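Local coordinates for protein AtxE2 (Asticcacaulis excentricus, PDB 5TXE) that hydrolyses the isopeptide bond of the lasso peptides astexin-2 and astexin-3, recognising their knotted, threaded shape and converting them to linear peptides, at residues 47-52 against 372-377; 52-57 against 350-355; 56-61 against 127-132; 69-74 against 88-93; 107-112 against 144-149. The protein carries 1 engineered substitution. All blocks are in the same frame, centred on the assembly; numbering follows the deposited sequence.

How the interactions relate
Interactions 1, 2 and 4 are buried, interaction 3 is partly buried, and interaction 5 lies at the surface. Strands 48-49 and 69-78 are neighbours in one sheet, so 1 and 4 build on the same blade of the propeller; 1 and 2 both reach the last blade, which holds strands 350-357 and 373-378, and share Met-52. Interactions 2 and 3 share Glu-56 and Thr-57. The chemistry follows the place: interaction 4 is sheet pairing with apolar side chains, interaction 1 an arginine held along its edge by three carbonyls with a carboxylate over one face, interactions 2 and 3 loop packing with a glutamine and bridging waters, and interaction 5 a carboxylate that holds a turn at the surface.

Interaction 1: 47-52 against 372-377; sequences ADIGTM and RRLVTL
NH1 of Arg-372 is gripped by two backbone carbonyls: Ile-49 O and Thr-51 O each stand 2.8 Å from it, close to the guanidinium plane, and both bonds are fairly straight. NH2 of Arg-372 adds a third bond, to Met-52 O at 3.1 Å, meeting that oxygen from above its carbonyl plane. Residues 49-52 therefore curl round the edge of the guanidinium. Asp-48 comes over one face instead, its OD1 3.4 Å from Arg-372 NH1; the pairing is electrostatic rather than a directed hydrogen bond, with the carboxylate plane turned 42° from the guanidinium. A bend at chi3 (-70°) of the arginine swings its head into the loop. Water 1 lies 3.0 Å from Asp-48 OD1, donates a hydrogen bond to it and accepts one from Arg-372 N. In the beta-propeller of this prolyl oligopeptidase relative, the contact ties short strand 48-49, in the sheet of strand 69-78, to the last blade at the corner the chain turns at Arg-372. Glu-366, on strand 360-367 of that last blade, forms a salt bridge with Arg-372 NE, so two carboxylates probably help keep the buried guanidinium charged. On the apolar side, Ile-49 CD1 touches Leu-374 CD1 at 4.0 Å. The loop then leads to Met-52, whose side chain is about 9 Å from that of His-638 in the probable charge relay.

Interaction 2: 52-57 against 350-355; sequences MSASET and LLQGCE
Glu-56 and Gln-352 bring their backbones to within 4.2 Å, CA to CA, where the irregular chain of residues 54-56 runs at 64° to residues 350-354. The second segment belongs to strand 350-357, one of the two outer strands of the last propeller blade, and it turns a corner at Gly-353 (phi 68°). At that corner Gly-353 N donates to Glu-56 O over 3.2 Å. One step earlier, Gln-352 CA makes a C-H...O contact of 3.4 Å with Ser-55 O. The glutamine side chain lies along the loop: its CG sits beside the backbone N (chi1 -62°), and the bend at chi2 lays the amide by Ala-54. NE2 of Gln-352 donates to Ala-54 O at 3.0 Å, well above that carbonyl plane, and also lies against Ala-54 CB. The same NE2 donates to Glu-366 on the adjacent strand, so a loop carbonyl and a carboxylate together fix the amide. Glu-56 points the other way, and its carboxylate is held by Arg-321 and Thr-305. Two waters complete the junction on Glu-56 O: water 2 donates to it at 2.8 Å and accepts from Cys-354 N, while water 3 donates to it and also to Cys-354 O, the water oxygen lying 3.1 Å from Cys-354 O.

Interaction 3: 56-61 against 127-132; sequences ETTPLL and NLTIQP
Thr-129 and Gln-131 close on the turn at Pro-59, and this is where the contact is tight. The methyl CG2 of Thr-129 rests against Leu-60 CA at 3.5 Å and also touches Pro-59 O; its OG1, beside Thr-58 CG2, accepts from Thr-51 N. Pro-59 is the centre of an inverse gamma turn, in which Leu-60 N bonds Thr-58 O at 2.8 Å, and the turn pushes Pro-59 O out against Gln-131 CG, 3.1 Å away. Pro-59 CB lies 3.5 Å from Gln-131 OE1. With CG anti to the backbone N (chi1 -155°) and the rest extended, Gln-131 runs alongside the turn until NE2 reaches Leu-61 O at 3.1 Å, a straight bond (160°) in the plane of the amide but from above that of the carbonyl. An alanine at Gln-131 would lose this N-H and is likely to leave Leu-61 O without its mate and the flank of Pro-59 uncovered. The other parts are looser: Pro-59 is on the solvent side, and between the main chains water 4 spans the gap, donating to Leu-60 O at 2.7 Å and to Ile-130 O. Both segments are loops of the propeller. Around them, Ile-130 and Pro-132 pack on strands 69-78 and 83-92, Leu-61 meets Val-70 of strand 69-78, and Leu-61 and Gln-131 both touch Glu-355 on strand 350-357.

Interaction 4: 69-74 against 88-93; sequences YVAFQV and MVVKAT
Phe-72 takes the rotamer with CG between its backbone N and carbonyl carbon (chi1 55°), which folds the ring across the neighbouring strand onto Val-89. The CB of Val-89 thus sits over the ring face, 4.0 Å from the centroid and only 19° off the normal: a CH-pi contact. CG1 of Val-89, anti to its backbone N (chi1 -170°), reaches Phe-72 CZ at 3.7 Å, and Lys-91 CB lies at the ring's edge. A glycine in place of Phe-72 would probably leave the side of Val-89 uncovered and open a gap between the strands and Tyr-388, whose ring meets that of the phenylalanine. The two strands form an antiparallel beta hairpin of the propeller blade. Val-70/Lys-91 and Phe-72/Val-89 are hydrogen-bonded pairs, each with both bonds; Val-70 N to Lys-91 O and Val-89 N to Phe-72 O measure 2.8 Å each. Tyr-69/Ala-92, Ala-71/Val-90 and Gln-73/Met-88 are the non-hydrogen-bonded pairs, with side chains on the opposite face. There Tyr-69 CD1 meets Val-90 CG1 at 3.9 Å and Tyr-69 CE1 meets Ala-92 CB at 3.7 Å. Met-88 brings SD to 3.5 Å from Phe-72 O. The face with Ala-71 and Val-90 packs on Trp-134 and Leu-141 of the next sheet, that with Phe-72 on Leu-374 and Tyr-388 of the last blade. With backbone polarity spent on regular cross-strand bonds, both faces can be largely apolar, Lys-91 sending its amine out to Thr-97 O, which suits a blade wedged between two others.

Interaction 5: 107-112 against 144-149; sequences EYLFWT and LRQDQG
Glu-107 and Gln-146 reach toward each other with extended side chains that cross at about a right angle. The glutamate has CG beside its backbone N (chi1 -74°), while Gln-146 keeps CG anti to its own (chi1 -177°), and the planes of carboxylate and amide stand 83° apart. Two donors share Glu-107 OE1: Gly-149 N on the syn side at 2.9 Å, and Gln-146 NE2 on the anti side at 3.0 Å, the latter bond lying in the amide plane. The other end of that amide, Gln-146 OE1, lies 3.6 Å from Leu-109 CG and accepts from water 6, which also accepts a hydrogen bond from Phe-110 N. Glu-107 N donates to Gln-146 O at 2.8 Å, and water 5 bridges Glu-107 O to Gln-146 N. Gln-148 and Gly-149, both with positive phi, form the type I' turn that joins strands 140-147 and 150-157 in the second propeller sheet. On the far side of the strand, Arg-145 grips Asp-147 side-on, NE to OD1 at 2.8 Å and NH2 to OD2. The loop that carries residues 107-112 also carries Trp-116, which binds astexin-3, and Trp-111 packs on the bound peptide. Two N-H groups converging on OE1 would probably stabilise the negative charge of Glu-107, and they tie this loop to the hairpin turn through one carboxylate oxygen.

Interaction 1: 47-52 against 372-377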
# COMPACT_ATOMS: atom_id res chain seq x y z
N ALA A 47 -12.35 9.85 4.24
CA ALA A 47 -11.10 10.24 4.82
C ALA A 47 -10.28 9.04 5.24
O ALA A 47 -10.82 7.92 5.28
CB ALA A 47 -11.35 11.11 6.03
N ASP A 48 -8.99 9.27 5.45
CA ASP A 48 -8.04 8.22 5.80
C ASP A 48 -7.06 8.74 6.86
O ASP A 48 -6.98 9.95 7.14
CB ASP A 48 -7.30 7.69 4.56
CG ASP A 48 -6.97 6.14 4.64
OD1 ASP A 48 -7.25 5.44 5.69
OD2 ASP A 48 -6.39 5.62 3.65
N ILE A 49 -6.36 7.81 7.49
CA ILE A 49 -5.35 8.09 8.49
C ILE A 49 -4.11 7.30 8.15
O ILE A 49 -4.16 6.07 8.04
CB ILE A 49 -5.84 7.62 9.87
CG1 ILE A 49 -7.06 8.42 10.29
CG2 ILE A 49 -4.74 7.78 10.90
CD1 ILE A 49 -7.86 7.79 11.43
N GLY A 50 -3.01 7.99 7.91
CA GLY A 50 -1.74 7.33 7.53
C GLY A 50 -1.65 6.92 6.06
O GLY A 50 -2.54 7.17 5.27
N THR A 51 -0.57 6.26 5.68
CA THR A 51 -0.34 5.90 4.29
C THR A 51 -1.41 4.95 3.80
O THR A 51 -2.08 4.22 4.59
CB THR A 51 1.13 5.34 4.10
OG1 THR A 51 1.47 5.22 2.73
CG2 THR A 51 1.33 3.99 4.77
N MET A 52 -1.51 4.90 2.50
CA MET A 52 -2.56 4.17 1.84
C MET A 52 -2.67 2.74 2.32
O MET A 52 -3.74 2.29 2.65
CB MET A 52 -2.35 4.14 0.33
CG MET A 52 -2.47 5.54 -0.27
SD MET A 52 -2.48 5.51 -2.09
CE MET A 52 -3.29 3.91 -2.37
N ARG A 372 -10.79 3.16 7.69
CA ARG A 372 -9.90 3.29 8.77
C ARG A 372 -10.40 4.29 9.84
O ARG A 372 -10.76 5.44 9.55
CB ARG A 372 -8.52 3.68 8.26
CG ARG A 372 -7.40 3.25 9.16
CD ARG A 372 -6.04 3.49 8.52
NE ARG A 372 -5.85 2.57 7.41
CZ ARG A 372 -5.02 2.78 6.41
NH1 ARG A 372 -4.26 3.88 6.37
NH2 ARG A 372 -4.89 1.89 5.45
N ARG A 373 -10.37 3.81 11.08
CA ARG A 373 -10.74 4.60 12.23
C ARG A 373 -9.88 4.19 13.40
O ARG A 373 -9.11 3.21 13.33
CB ARG A 373 -12.19 4.30 12.55
CG ARG A 373 -12.39 2.87 12.91
CD ARG A 373 -13.73 2.61 13.53
NE ARG A 373 -13.87 1.18 13.73
CZ ARG A 373 -14.94 0.55 14.25
NH1 ARG A 373 -16.03 1.20 14.65
NH2 ARG A 373 -14.91 -0.76 14.35
N LEU A 374 -9.99 4.95 14.47
CA LEU A 374 -9.34 4.60 15.72
C LEU A 374 -10.31 3.87 16.66
O LEU A 374 -11.48 4.20 16.74
CB LEU A 374 -8.79 5.81 16.42
CG LEU A 374 -7.42 6.39 16.08
CD1 LEU A 374 -6.85 5.90 14.79
CD2 LEU A 374 -7.45 7.89 16.17
N VAL A 375 -9.76 2.95 17.42
CA VAL A 375 -10.48 1.97 18.19
C VAL A 375 -9.65 1.73 19.44
O VAL A 375 -8.42 1.95 19.42
CB VAL A 375 -10.58 0.78 17.24
CG1 VAL A 375 -9.85 -0.47 17.65
CG2 VAL A 375 -11.95 0.63 16.64
N THR A 376 -10.31 1.36 20.55
CA THR A 376 -9.58 0.85 21.75
C THR A 376 -9.88 -0.60 21.96
O THR A 376 -10.98 -1.06 21.78
CB THR A 376 -9.88 1.60 23.08
OG1 THR A 376 -11.27 1.53 23.35
CG2 THR A 376 -9.54 3.03 22.98
N LEU A 377 -8.87 -1.35 22.29
CA LEU A 377 -9.04 -2.76 22.52
C LEU A 377 -8.74 -3.04 24.01
O LEU A 377 -7.65 -2.74 24.49
CB LEU A 377 -8.10 -3.50 21.60
CG LEU A 377 -8.55 -4.84 21.04
CD1 LEU A 377 -10.03 -4.94 20.78
CD2 LEU A 377 -7.86 -5.08 19.72
O HOH W 1 -9.53 3.63 5.06

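Interaction 2: 52-57 against 350-355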
# COMPACT_ATOMS: atom_id res chain seq x y z
N MET A 52 -1.51 4.90 2.50
CA MET A 52 -2.56 4.17 1.84
C MET A 52 -2.67 2.74 2.32
O MET A 52 -3.74 2.29 2.65
CB MET A 52 -2.35 4.14 0.33
CG MET A 52 -2.47 5.54 -0.27
SD MET A 52 -2.48 5.51 -2.09
CE MET A 52 -3.29 3.91 -2.37
N SER A 53 -1.56 2.04 2.31
CA SER A 53 -1.55 0.64 2.64
C SER A 53 -0.85 0.49 3.96
O SER A 53 0.34 0.56 4.03
CB SER A 53 -0.83 -0.15 1.55
OG SER A 53 -0.63 -1.48 1.98
N ALA A 54 -1.61 0.29 5.02
CA ALA A 54 -1.07 0.29 6.35
C ALA A 54 -1.17 -1.08 6.97
O ALA A 54 -2.11 -1.80 6.71
CB ALA A 54 -1.84 1.26 7.20
N SER A 55 -0.20 -1.41 7.80
CA SER A 55 -0.25 -2.69 8.49
C SER A 55 0.10 -2.51 9.98
O SER A 55 0.12 -1.38 10.52
CB SER A 55 0.70 -3.67 7.79
OG SER A 55 2.04 -3.23 7.97
N GLU A 56 0.43 -3.61 10.64
CA GLU A 56 0.63 -3.60 12.10
C GLU A 56 1.63 -2.62 12.63
O GLU A 56 1.41 -2.05 13.67
CB GLU A 56 1.04 -4.99 12.62
CG GLU A 56 -0.06 -6.02 12.61
CD GLU A 56 -0.05 -6.83 11.34
OE1 GLU A 56 0.21 -6.27 10.24
OE2 GLU A 56 -0.28 -8.06 11.44
N THR A 57 2.71 -2.42 11.91
CA THR A 57 3.77 -1.53 12.37
C THR A 57 3.74 -0.15 11.74
O THR A 57 4.69 0.61 11.87
CB THR A 57 5.16 -2.15 12.09
OG1 THR A 57 5.32 -2.30 10.70
CG2 THR A 57 5.26 -3.56 12.66
N LEU A 350 -7.87 -5.40 10.01
CA LEU A 350 -6.53 -5.05 10.36
C LEU A 350 -6.55 -4.17 11.58
O LEU A 350 -7.46 -3.37 11.76
CB LEU A 350 -5.88 -4.26 9.21
CG LEU A 350 -5.79 -4.95 7.85
CD1 LEU A 350 -5.53 -3.99 6.67
CD2 LEU A 350 -4.68 -5.98 7.96
N LEU A 351 -5.51 -4.32 12.39
CA LEU A 351 -5.20 -3.37 13.45
C LEU A 351 -3.84 -2.82 13.15
O LEU A 351 -2.90 -3.57 12.98
CB LEU A 351 -5.12 -4.04 14.81
CG LEU A 351 -6.38 -4.65 15.35
CD1 LEU A 351 -6.01 -5.33 16.67
CD2 LEU A 351 -7.44 -3.61 15.58
N GLN A 352 -3.74 -1.50 13.11
CA GLN A 352 -2.56 -0.84 12.60
C GLN A 352 -2.05 0.17 13.61
O GLN A 352 -2.83 0.92 14.21
CB GLN A 352 -2.96 -0.12 11.31
CG GLN A 352 -3.46 -1.06 10.23
CD GLN A 352 -4.54 -0.45 9.36
OE1 GLN A 352 -5.37 0.32 9.82
NE2 GLN A 352 -4.58 -0.85 8.11
N GLY A 353 -0.75 0.25 13.77
CA GLY A 353 -0.14 1.32 14.55
C GLY A 353 -0.39 1.30 16.05
O GLY A 353 -0.15 2.31 16.75
N CYS A 354 -0.88 0.17 16.54
CA CYS A 354 -1.33 0.06 17.92
C CYS A 354 -0.24 0.45 18.91
O CYS A 354 0.93 0.09 18.76
CB CYS A 354 -1.73 -1.36 18.23
SG CYS A 354 -3.11 -2.10 17.32
N GLU A 355 -0.64 1.17 19.94
CA GLU A 355 0.22 1.51 21.07
C GLU A 355 -0.54 1.29 22.40
O GLU A 355 -1.80 1.45 22.47
CB GLU A 355 0.68 2.96 20.98
CG GLU A 355 1.70 3.20 19.86
CD GLU A 355 2.34 4.60 19.94
OE1 GLU A 355 1.91 5.44 20.76
OE2 GLU A 355 3.28 4.87 19.17
O HOH W 2 -0.66 -2.60 15.53
O HOH W 3 2.65 -0.93 16.35

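Interaction 3: 56-61 against 127-132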
# COMPACT_ATOMS: atom_id res chain seq x y z
N GLU A 56 0.43 -3.61 10.64
CA GLU A 56 0.63 -3.60 12.10
C GLU A 56 1.63 -2.62 12.63
O GLU A 56 1.41 -2.05 13.67
CB GLU A 56 1.04 -4.99 12.62
CG GLU A 56 -0.06 -6.02 12.61
CD GLU A 56 -0.05 -6.83 11.34
OE1 GLU A 56 0.21 -6.27 10.24
OE2 GLU A 56 -0.28 -8.06 11.44
N THR A 57 2.71 -2.42 11.91
CA THR A 57 3.77 -1.53 12.37
C THR A 57 3.74 -0.15 11.74
O THR A 57 4.69 0.61 11.87
CB THR A 57 5.16 -2.15 12.09
OG1 THR A 57 5.32 -2.30 10.70
CG2 THR A 57 5.26 -3.56 12.66
N THR A 58 2.68 0.18 11.03
CA THR A 58 2.62 1.52 10.42
C THR A 58 2.49 2.54 11.53
O THR A 58 1.49 2.52 12.28
CB THR A 58 1.41 1.62 9.47
OG1 THR A 58 1.57 0.72 8.36
CG2 THR A 58 1.28 3.06 8.97
N PRO A 59 3.44 3.47 11.64
CA PRO A 59 3.43 4.36 12.83
C PRO A 59 2.48 5.56 12.74
O PRO A 59 2.92 6.71 12.84
CB PRO A 59 4.86 4.83 12.90
CG PRO A 59 5.31 4.87 11.45
CD PRO A 59 4.59 3.73 10.76
N LEU A 60 1.21 5.29 12.57
CA LEU A 60 0.25 6.33 12.15
C LEU A 60 -0.39 7.12 13.31
O LEU A 60 -1.21 8.04 13.06
CB LEU A 60 -0.84 5.74 11.23
CG LEU A 60 -1.49 4.43 11.59
CD1 LEU A 60 -2.24 4.60 12.90
CD2 LEU A 60 -2.45 3.96 10.50
N LEU A 61 -0.06 6.74 14.54
CA LEU A 61 -0.56 7.45 15.71
C LEU A 61 0.49 7.48 16.78
O LEU A 61 1.43 6.66 16.74
CB LEU A 61 -1.84 6.83 16.21
CG LEU A 61 -1.79 5.41 16.73
CD1 LEU A 61 -1.35 5.36 18.19
CD2 LEU A 61 -3.16 4.80 16.62
N ASN A 127 1.45 8.52 0.15
CA ASN A 127 1.82 9.49 1.18
C ASN A 127 2.61 8.94 2.33
O ASN A 127 2.40 7.80 2.81
CB ASN A 127 0.55 10.19 1.71
CG ASN A 127 -0.48 9.21 2.27
OD1 ASN A 127 -0.77 8.13 1.71
ND2 ASN A 127 -1.04 9.59 3.39
N LEU A 128 3.52 9.75 2.82
CA LEU A 128 4.29 9.42 4.03
C LEU A 128 3.39 9.45 5.22
O LEU A 128 2.60 10.37 5.36
CB LEU A 128 5.34 10.48 4.27
CG LEU A 128 6.34 10.25 5.41
CD1 LEU A 128 7.26 9.06 5.12
CD2 LEU A 128 7.17 11.50 5.64
N THR A 129 3.45 8.41 6.03
CA THR A 129 2.77 8.37 7.31
C THR A 129 3.41 9.41 8.24
O THR A 129 4.63 9.43 8.43
CB THR A 129 2.86 6.99 7.94
OG1 THR A 129 2.11 6.07 7.18
CG2 THR A 129 2.20 6.99 9.34
N ILE A 130 2.60 10.29 8.80
CA ILE A 130 3.14 11.37 9.63
C ILE A 130 2.89 10.95 11.09
O ILE A 130 1.72 10.89 11.57
CB ILE A 130 2.45 12.71 9.35
CG1 ILE A 130 2.58 13.12 7.87
CG2 ILE A 130 2.98 13.81 10.29
CD1 ILE A 130 4.03 13.33 7.44
N GLN A 131 3.99 10.70 11.78
CA GLN A 131 3.94 10.39 13.20
C GLN A 131 4.28 11.61 14.04
O GLN A 131 5.37 12.13 13.95
CB GLN A 131 4.90 9.25 13.57
CG GLN A 131 4.35 8.58 14.84
CD GLN A 131 5.17 7.39 15.38
OE1 GLN A 131 6.35 7.16 15.02
NE2 GLN A 131 4.52 6.62 16.26
N PRO A 132 3.32 12.09 14.79
CA PRO A 132 3.56 13.23 15.65
C PRO A 132 4.39 12.89 16.86
O PRO A 132 4.13 11.87 17.49
CB PRO A 132 2.17 13.63 16.13
CG PRO A 132 1.24 12.64 15.63
CD PRO A 132 1.95 11.59 14.86
O HOH W 4 -0.72 10.07 11.28

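Interaction 4: 69-74 against 88-93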
# COMPACT_ATOMS: atom_id res chain seq x y z
N TYR A 69 -3.92 11.06 25.70
CA TYR A 69 -4.28 11.61 24.39
C TYR A 69 -3.62 10.82 23.27
O TYR A 69 -2.56 10.23 23.45
CB TYR A 69 -3.91 13.11 24.32
CG TYR A 69 -4.71 13.92 25.28
CD1 TYR A 69 -5.99 14.37 24.95
CD2 TYR A 69 -4.22 14.19 26.58
CE1 TYR A 69 -6.75 15.09 25.86
CE2 TYR A 69 -4.99 14.91 27.50
CZ TYR A 69 -6.25 15.34 27.14
OH TYR A 69 -7.02 16.05 28.04
N VAL A 70 -4.28 10.78 22.12
CA VAL A 70 -3.69 10.21 20.92
C VAL A 70 -3.68 11.27 19.83
O VAL A 70 -4.66 11.97 19.63
CB VAL A 70 -4.41 8.94 20.46
CG1 VAL A 70 -5.87 9.18 20.16
CG2 VAL A 70 -3.70 8.34 19.25
N ALA A 71 -2.55 11.40 19.15
CA ALA A 71 -2.37 12.34 18.06
C ALA A 71 -2.13 11.57 16.75
O ALA A 71 -1.44 10.53 16.73
CB ALA A 71 -1.18 13.24 18.35
N PHE A 72 -2.71 12.08 15.67
CA PHE A 72 -2.67 11.42 14.38
C PHE A 72 -3.13 12.41 13.31
O PHE A 72 -3.82 13.37 13.63
CB PHE A 72 -3.60 10.21 14.38
CG PHE A 72 -5.03 10.53 14.78
CD1 PHE A 72 -5.36 10.71 16.09
CD2 PHE A 72 -6.02 10.67 13.84
CE1 PHE A 72 -6.67 10.99 16.46
CE2 PHE A 72 -7.31 10.98 14.18
CZ PHE A 72 -7.65 11.13 15.51
N GLN A 73 -2.75 12.14 12.05
CA GLN A 73 -3.14 12.93 10.88
C GLN A 73 -4.26 12.33 10.10
O GLN A 73 -4.28 11.12 9.85
CB GLN A 73 -1.96 13.13 9.95
CG GLN A 73 -2.22 14.09 8.82
CD GLN A 73 -1.15 13.95 7.76
OE1 GLN A 73 -0.32 14.88 7.50
NE2 GLN A 73 -1.10 12.74 7.16
N VAL A 74 -5.21 13.19 9.75
CA VAL A 74 -6.37 12.82 8.91
C VAL A 74 -6.22 13.49 7.56
O VAL A 74 -5.81 14.63 7.48
CB VAL A 74 -7.74 13.21 9.52
CG1 VAL A 74 -8.86 12.84 8.56
CG2 VAL A 74 -8.01 12.43 10.81
N MET A 88 -3.90 17.70 11.61
CA MET A 88 -3.32 17.02 12.75
C MET A 88 -4.34 17.06 13.91
O MET A 88 -4.82 18.13 14.32
CB MET A 88 -2.00 17.68 13.10
CG MET A 88 -1.18 16.99 14.18
SD MET A 88 -0.82 15.21 13.92
CE MET A 88 0.34 15.45 12.59
N VAL A 89 -4.73 15.88 14.38
CA VAL A 89 -5.81 15.70 15.34
C VAL A 89 -5.34 15.14 16.71
O VAL A 89 -4.45 14.31 16.76
CB VAL A 89 -6.85 14.79 14.79
CG1 VAL A 89 -8.09 14.79 15.69
CG2 VAL A 89 -7.26 15.27 13.40
N VAL A 90 -5.91 15.65 17.80
CA VAL A 90 -5.64 15.16 19.14
C VAL A 90 -6.97 14.74 19.74
O VAL A 90 -7.94 15.44 19.62
CB VAL A 90 -4.98 16.22 19.99
CG1 VAL A 90 -4.90 15.76 21.43
CG2 VAL A 90 -3.58 16.52 19.48
N LYS A 91 -7.02 13.56 20.32
CA LYS A 91 -8.27 13.00 20.85
C LYS A 91 -7.97 12.32 22.21
O LYS A 91 -7.01 11.56 22.33
CB LYS A 91 -8.79 11.97 19.89
CG LYS A 91 -9.89 11.09 20.43
CD LYS A 91 -11.17 11.86 20.63
CE LYS A 91 -12.32 10.87 20.78
NZ LYS A 91 -13.61 11.55 20.90
N ALA A 92 -8.77 12.62 23.22
CA ALA A 92 -8.57 12.00 24.56
C ALA A 92 -8.87 10.53 24.45
O ALA A 92 -9.89 10.15 23.87
CB ALA A 92 -9.47 12.64 25.60
N THR A 93 -7.99 9.71 25.00
CA THR A 93 -8.19 8.28 24.90
C THR A 93 -9.35 7.78 25.75
O THR A 93 -9.83 6.69 25.50
CB THR A 93 -6.93 7.51 25.23
OG1 THR A 93 -6.48 7.90 26.53
CG2 THR A 93 -5.87 7.87 24.25

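Interaction 5: 107-112 against 144-149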
# COMPACT_ATOMS: atom_id res chain seq x y z
N GLU A 107 0.80 20.17 2.03
CA GLU A 107 0.76 19.49 0.76
C GLU A 107 0.95 17.97 0.94
O GLU A 107 1.51 17.51 1.95
CB GLU A 107 1.89 20.00 -0.11
CG GLU A 107 1.68 21.39 -0.68
CD GLU A 107 2.92 21.93 -1.42
OE1 GLU A 107 4.05 21.48 -1.22
OE2 GLU A 107 2.79 22.88 -2.21
N TYR A 108 0.55 17.21 -0.08
CA TYR A 108 0.69 15.77 -0.09
C TYR A 108 2.16 15.48 -0.13
O TYR A 108 2.83 15.81 -1.07
CB TYR A 108 -0.05 15.18 -1.27
CG TYR A 108 -0.21 13.69 -1.34
CD1 TYR A 108 0.83 12.89 -1.78
CD2 TYR A 108 -1.42 13.09 -1.10
CE1 TYR A 108 0.69 11.54 -1.93
CE2 TYR A 108 -1.59 11.70 -1.23
CZ TYR A 108 -0.54 10.93 -1.64
OH TYR A 108 -0.62 9.54 -1.79
N LEU A 109 2.65 14.86 0.94
CA LEU A 109 4.07 14.59 1.14
C LEU A 109 4.37 13.14 0.74
O LEU A 109 3.90 12.19 1.37
CB LEU A 109 4.44 14.86 2.59
CG LEU A 109 5.89 15.12 2.93
CD1 LEU A 109 6.04 15.42 4.40
CD2 LEU A 109 6.80 13.95 2.58
N PHE A 110 5.13 12.97 -0.32
CA PHE A 110 5.36 11.64 -0.84
C PHE A 110 6.28 10.81 0.06
O PHE A 110 7.27 11.32 0.56
CB PHE A 110 5.97 11.71 -2.23
CG PHE A 110 5.01 12.18 -3.28
CD1 PHE A 110 3.88 11.45 -3.59
CD2 PHE A 110 5.24 13.38 -3.97
CE1 PHE A 110 2.95 11.88 -4.53
CE2 PHE A 110 4.33 13.83 -4.91
CZ PHE A 110 3.18 13.07 -5.18
N TRP A 111 5.98 9.54 0.19
CA TRP A 111 6.90 8.61 0.81
C TRP A 111 7.99 8.29 -0.19
O TRP A 111 7.70 7.77 -1.25
CB TRP A 111 6.13 7.33 1.16
CG TRP A 111 6.86 6.32 2.02
CD1 TRP A 111 8.17 6.36 2.43
CD2 TRP A 111 6.30 5.12 2.56
NE1 TRP A 111 8.44 5.24 3.18
CE2 TRP A 111 7.31 4.47 3.27
CE3 TRP A 111 5.02 4.53 2.51
CZ2 TRP A 111 7.08 3.30 4.00
CZ3 TRP A 111 4.81 3.34 3.18
CH2 TRP A 111 5.83 2.74 3.92
N THR A 112 9.23 8.64 0.11
CA THR A 112 10.33 8.32 -0.79
C THR A 112 11.41 7.63 -0.02
O THR A 112 11.53 7.82 1.18
CB THR A 112 10.99 9.59 -1.47
OG1 THR A 112 11.48 10.52 -0.50
CG2 THR A 112 9.99 10.28 -2.38
N LEU A 144 6.54 16.45 10.66
CA LEU A 144 6.87 16.94 9.33
C LEU A 144 5.63 17.40 8.55
O LEU A 144 4.55 16.85 8.72
CB LEU A 144 7.53 15.82 8.51
CG LEU A 144 8.75 15.16 9.16
CD1 LEU A 144 9.25 14.07 8.24
CD2 LEU A 144 9.81 16.19 9.44
N ARG A 145 5.81 18.43 7.74
CA ARG A 145 4.74 18.97 6.92
C ARG A 145 5.33 19.76 5.80
O ARG A 145 6.29 20.52 5.97
CB ARG A 145 3.81 19.85 7.75
CG ARG A 145 3.04 20.87 6.93
CD ARG A 145 1.98 21.64 7.71
NE ARG A 145 1.48 22.73 6.88
CZ ARG A 145 0.41 23.50 7.17
NH1 ARG A 145 -0.24 23.39 8.33
NH2 ARG A 145 0.05 24.41 6.27
N GLN A 146 4.77 19.54 4.61
CA GLN A 146 5.27 20.15 3.38
C GLN A 146 4.42 21.36 2.92
O GLN A 146 3.20 21.26 2.86
CB GLN A 146 5.24 19.11 2.28
CG GLN A 146 5.80 19.60 0.95
CD GLN A 146 5.88 18.48 -0.11
OE1 GLN A 146 6.42 17.40 0.13
NE2 GLN A 146 5.34 18.75 -1.28
N ASP A 147 5.08 22.46 2.56
CA ASP A 147 4.42 23.60 1.93
C ASP A 147 5.37 24.18 0.92
O ASP A 147 6.59 24.30 1.17
CB ASP A 147 4.03 24.69 2.94
CG ASP A 147 3.01 24.22 3.97
OD1 ASP A 147 3.40 23.71 5.04
OD2 ASP A 147 1.80 24.40 3.72
N GLN A 148 4.84 24.56 -0.25
CA GLN A 148 5.68 25.05 -1.35
C GLN A 148 6.83 24.11 -1.68
O GLN A 148 7.96 24.54 -1.96
CB GLN A 148 6.32 26.44 -1.09
CG GLN A 148 5.46 27.62 -1.45
CD GLN A 148 4.36 27.79 -0.47
OE1 GLN A 148 4.59 27.82 0.75
NE2 GLN A 148 3.12 27.89 -0.97
N GLY A 149 6.54 22.82 -1.70
CA GLY A 149 7.54 21.88 -2.16
C GLY A 149 8.59 21.57 -1.12
O GLY A 149 9.51 20.87 -1.42
O HOH W 5 2.28 18.01 4.46
O HOH W 6 6.57 15.24 -1.32